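Local coordinates for protein hypoxanthine-guanine phosphoribosyltransferase (Leishmania tarentolae, PDB 1PZM) that probably converts guanine and hypoxanthine to their nucleoside monophosphates in purine salvage, transferring the phosphoribosyl group from 5-phosphoribosylpyrophosphate to the purine, at residues A[62-67]-A[123-128]. Sequence-based numbering, arbitrary orientation.
Sequences LCVLKG and LVEDIV. With 5GP (guanosine-5'-monophosphate), chain C.
Asp126, at the corner between strands 120-125 and 127-128, lays its side chain against Gly67. Asp126 CB lies 3.6 Å from Gly67 O, and Asp126 CG comes nearest the Gly67 carbonyl carbon. With chi1 at 46°, CG sits between the backbone N and the carbonyl carbon, and the carboxylate is set between Gly67, in the loop after strand 59-64, and the nucleotide. Asp126 OD2 touches Gly67 CA at 3.1 Å and takes a hydrogen bond from a water that also accepts a weak one from Gly67 N. Asp126 OD1 accepts a hydrogen bond from a second water, itself donating to Val64 O, receives a weak bond from Ile127 N, and comes within 3.2 Å of 5GP O2'. That ribose hydroxyl donates to Ile127 O, while Ile127 CG2 packs 3.4 Å from the base atom 5GP N9. Before this corner, strands 59-64 and 120-125 run side by side in the parallel sheet of the type I phosphoribosyltransferase fold, the nucleotide lying beyond their C-terminal ends. Val124 takes part in both backbone bonds between the two segments: Val124 N donates to Leu62 O at 2.8 Å, and Val124 O accepts Val64 N at 3.2 Å. Ser68 OG is also hydrogen-bonded to Val124 O and Val64 O. On the face under helix 132-142, Leu123 CD2 meets Leu62 CB at 3.8 Å. Farther along, Glu125 bends at chi2 (-100°), carrying Glu125 OE1 back across Val64 to lie 3.6 Å from Val64 CB.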
ATOM      1  N   LEU A  62       1.167  -9.136   6.969  1.00 24.34           N
ATOM      2  CA  LEU A  62       0.921  -9.800   5.691  1.00 25.91           C
ATOM      3  C   LEU A  62      -0.252  -9.125   4.976  1.00 25.46           C
ATOM      4  O   LEU A  62      -1.459  -9.400   5.291  1.00 22.62           O
ATOM      5  CB  LEU A  62       0.703 -11.336   5.891  1.00 26.61           C
ATOM      6  CG  LEU A  62       2.039 -12.135   5.964  1.00 30.36           C
ATOM      7  CD1 LEU A  62       3.206 -11.551   6.867  1.00 31.48           C
ATOM      8  CD2 LEU A  62       1.766 -13.568   6.399  1.00 32.58           C
ATOM      9  N   CYS A  63       0.097  -8.225   4.041  1.00 23.92           N
ATOM     10  CA  CYS A  63      -0.922  -7.411   3.377  1.00 24.23           C
ATOM     11  C   CYS A  63      -1.643  -8.183   2.243  1.00 24.65           C
ATOM     12  O   CYS A  63      -1.012  -8.641   1.291  1.00 24.83           O
ATOM     13  CB  CYS A  63      -0.305  -6.110   2.846  1.00 25.07           C
ATOM     14  SG  CYS A  63      -1.336  -5.213   1.689  1.00 24.10           S
ATOM     15  N   VAL A  64      -2.959  -8.364   2.377  1.00 24.49           N
ATOM     16  CA  VAL A  64      -3.698  -9.112   1.372  1.00 24.16           C
ATOM     17  C   VAL A  64      -4.083  -8.159   0.240  1.00 23.65           C
ATOM     18  O   VAL A  64      -4.997  -7.366   0.370  1.00 23.56           O
ATOM     19  CB  VAL A  64      -4.935  -9.827   1.934  1.00 24.69           C
ATOM     20  CG1 VAL A  64      -5.614 -10.706   0.816  1.00 24.73           C
ATOM     21  CG2 VAL A  64      -4.556 -10.727   3.118  1.00 25.40           C
ATOM     22  N   LEU A  65      -3.344  -8.204  -0.864  1.00 23.49           N
ATOM     23  CA  LEU A  65      -3.631  -7.411  -2.043  1.00 24.70           C
ATOM     24  C   LEU A  65      -4.940  -7.810  -2.773  1.00 25.39           C
ATOM     25  O   LEU A  65      -5.296  -8.990  -2.789  1.00 26.24           O
ATOM     26  CB  LEU A  65      -2.461  -7.610  -3.014  1.00 25.11           C
ATOM     27  CG  LEU A  65      -1.214  -6.919  -2.436  1.00 26.56           C
ATOM     28  CD1 LEU A  65      -0.061  -7.137  -3.374  1.00 30.64           C
ATOM     29  CD2 LEU A  65      -1.408  -5.418  -2.223  1.00 24.16           C
ATOM     30  N   LYS A  66      -5.643  -6.864  -3.402  1.00 25.61           N
ATOM     31  CA  LYS A  66      -5.237  -5.442  -3.578  1.00 25.07           C
ATOM     32  C   LYS A  66      -5.724  -4.594  -2.455  1.00 24.05           C
ATOM     33  O   LYS A  66      -5.090  -3.643  -2.066  1.00 23.65           O
ATOM     34  CB  LYS A  66      -5.883  -4.901  -4.860  1.00 24.35           C
ATOM     35  CG  LYS A  66      -5.316  -5.474  -6.225  1.00 27.13           C
ATOM     36  CD  LYS A  66      -5.851  -4.627  -7.418  1.00 25.14           C
ATOM     37  CE  LYS A  66      -5.349  -5.071  -8.786  1.00 25.93           C
ATOM     38  NZ  LYS A  66      -5.832  -4.069  -9.784  1.00 28.14           N
ATOM     39  N   GLY A  67      -6.904  -4.946  -1.956  1.00 24.84           N
ATOM     40  CA  GLY A  67      -7.713  -4.042  -1.149  1.00 23.06           C
ATOM     41  C   GLY A  67      -7.127  -3.610   0.161  1.00 24.27           C
ATOM     42  O   GLY A  67      -7.525  -2.555   0.681  1.00 26.55           O
ATOM     43  N   LEU A 123      -2.114 -11.429   9.500  1.00 24.94           N
ATOM     44  CA  LEU A 123      -2.784 -11.236   8.217  1.00 23.55           C
ATOM     45  C   LEU A 123      -3.601  -9.971   8.298  1.00 24.01           C
ATOM     46  O   LEU A 123      -4.358  -9.756   9.292  1.00 23.23           O
ATOM     47  CB  LEU A 123      -3.707 -12.417   7.870  1.00 24.80           C
ATOM     48  CG  LEU A 123      -3.010 -13.710   7.436  1.00 25.01           C
ATOM     49  CD1 LEU A 123      -3.963 -14.882   7.476  1.00 27.97           C
ATOM     50  CD2 LEU A 123      -2.421 -13.528   6.041  1.00 28.88           C
ATOM     51  N   VAL A 124      -3.471  -9.134   7.255  1.00 23.84           N
ATOM     52  CA  VAL A 124      -4.079  -7.811   7.257  1.00 23.18           C
ATOM     53  C   VAL A 124      -5.100  -7.775   6.115  1.00 24.09           C
ATOM     54  O   VAL A 124      -4.762  -7.930   4.961  1.00 19.91           O
ATOM     55  CB  VAL A 124      -3.039  -6.657   7.058  1.00 22.70           C
ATOM     56  CG1 VAL A 124      -3.782  -5.302   6.978  1.00 20.33           C
ATOM     57  CG2 VAL A 124      -2.002  -6.638   8.203  1.00 22.85           C
ATOM     58  N   GLU A 125      -6.372  -7.597   6.473  1.00 25.18           N
ATOM     59  CA  GLU A 125      -7.446  -7.659   5.485  1.00 27.34           C
ATOM     60  C   GLU A 125      -8.274  -6.390   5.501  1.00 26.78           C
ATOM     61  O   GLU A 125      -8.515  -5.801   6.577  1.00 26.08           O
ATOM     62  CB  GLU A 125      -8.388  -8.788   5.858  1.00 29.14           C
ATOM     63  CG  GLU A 125      -7.898 -10.156   5.554  1.00 34.00           C
ATOM     64  CD  GLU A 125      -8.502 -10.689   4.277  1.00 42.02           C
ATOM     65  OE1 GLU A 125      -8.349 -10.041   3.204  1.00 44.32           O
ATOM     66  OE2 GLU A 125      -9.172 -11.755   4.378  1.00 48.79           O
ATOM     67  N   ASP A 126      -8.788  -6.006   4.340  1.00 26.53           N
ATOM     68  CA  ASP A 126      -9.682  -4.845   4.327  1.00 27.09           C
ATOM     69  C   ASP A 126     -11.086  -5.192   4.846  1.00 27.10           C
ATOM     70  O   ASP A 126     -11.639  -4.479   5.704  1.00 27.79           O
ATOM     71  CB  ASP A 126      -9.767  -4.221   2.941  1.00 27.24           C
ATOM     72  CG  ASP A 126      -9.965  -5.232   1.856  1.00 27.72           C
ATOM     73  OD1 ASP A 126     -10.086  -6.444   2.108  1.00 27.63           O
ATOM     74  OD2 ASP A 126     -10.035  -4.895   0.662  1.00 36.47           O
ATOM     75  N   ILE A 127     -11.655  -6.272   4.356  1.00 27.10           N
ATOM     76  CA  ILE A 127     -13.041  -6.613   4.669  1.00 27.85           C
ATOM     77  C   ILE A 127     -13.213  -8.110   4.585  1.00 28.45           C
ATOM     78  O   ILE A 127     -12.673  -8.764   3.688  1.00 29.83           O
ATOM     79  CB  ILE A 127     -14.061  -5.785   3.778  1.00 28.29           C
ATOM     80  CG1 ILE A 127     -15.505  -6.057   4.220  1.00 29.78           C
ATOM     81  CG2 ILE A 127     -13.864  -6.022   2.249  1.00 28.59           C
ATOM     82  CD1 ILE A 127     -16.431  -4.860   3.938  1.00 29.39           C
ATOM     83  N   VAL A 128     -13.929  -8.659   5.555  1.00 27.94           N
ATOM     84  CA  VAL A 128     -14.236 -10.081   5.586  1.00 26.53           C
ATOM     85  C   VAL A 128     -15.737 -10.280   5.566  1.00 28.25           C
ATOM     86  O   VAL A 128     -16.462  -9.744   6.417  1.00 28.83           O
ATOM     87  CB  VAL A 128     -13.580 -10.809   6.771  1.00 25.52           C
ATOM     88  CG1 VAL A 128     -13.952 -12.296   6.779  1.00 27.47           C
ATOM     89  CG2 VAL A 128     -12.033 -10.686   6.705  1.00 25.74           C
TER
HETATM   90  P   5GP C 301     -15.161 -13.402   1.529  0.50 28.79           P
HETATM   91  O1P 5GP C 301     -15.046 -13.066   2.975  0.50 28.84           O
HETATM   92  O2P 5GP C 301     -16.519 -13.883   1.160  0.50 24.92           O
HETATM   93  O3P 5GP C 301     -14.228 -14.536   1.315  0.50 30.20           O
HETATM   94  O5' 5GP C 301     -14.727 -12.124   0.662  0.50 28.40           O
HETATM   95  C5' 5GP C 301     -14.596 -12.159  -0.766  0.50 32.71           C
HETATM   96  C4' 5GP C 301     -13.805 -10.938  -1.326  0.50 33.02           C
HETATM   97  O4' 5GP C 301     -14.605  -9.756  -1.481  0.50 34.29           O
HETATM   98  C3' 5GP C 301     -12.605 -10.502  -0.491  0.50 30.93           C
HETATM   99  O3' 5GP C 301     -11.501 -10.121  -1.315  0.50 26.42           O
HETATM  100  C2' 5GP C 301     -13.164  -9.298   0.251  0.50 29.75           C
HETATM  101  O2' 5GP C 301     -12.123  -8.477   0.697  0.50 25.68           O
HETATM  102  C1' 5GP C 301     -14.119  -8.640  -0.757  0.50 30.93           C
HETATM  103  N9  5GP C 301     -15.285  -7.969  -0.107  1.00 33.17           N
HETATM  104  C8  5GP C 301     -16.364  -8.513   0.616  1.00 30.08           C
HETATM  105  N7  5GP C 301     -17.277  -7.492   0.928  1.00 28.64           N
HETATM  106  C5  5GP C 301     -16.863  -6.423   0.164  1.00 27.84           C
HETATM  107  C6  5GP C 301     -17.357  -5.117   0.052  1.00 25.73           C
HETATM  108  O6  5GP C 301     -18.350  -4.734   0.747  1.00 21.45           O
HETATM  109  N1  5GP C 301     -16.728  -4.218  -0.808  1.00 22.09           N
HETATM  110  C2  5GP C 301     -15.628  -4.633  -1.561  1.00 27.21           C
HETATM  111  N2  5GP C 301     -15.022  -3.812  -2.416  1.00 25.14           N
HETATM  112  N3  5GP C 301     -15.137  -5.902  -1.437  1.00 25.49           N
HETATM  113  C4  5GP C 301     -15.767  -6.784  -0.577  1.00 29.63           C
HETATM  114  O   HOH W   1      -7.919  -7.898   0.454  1.00 53.27           O
HETATM  115  O   HOH W   2      -9.521  -7.133  -1.445  1.00 64.28           O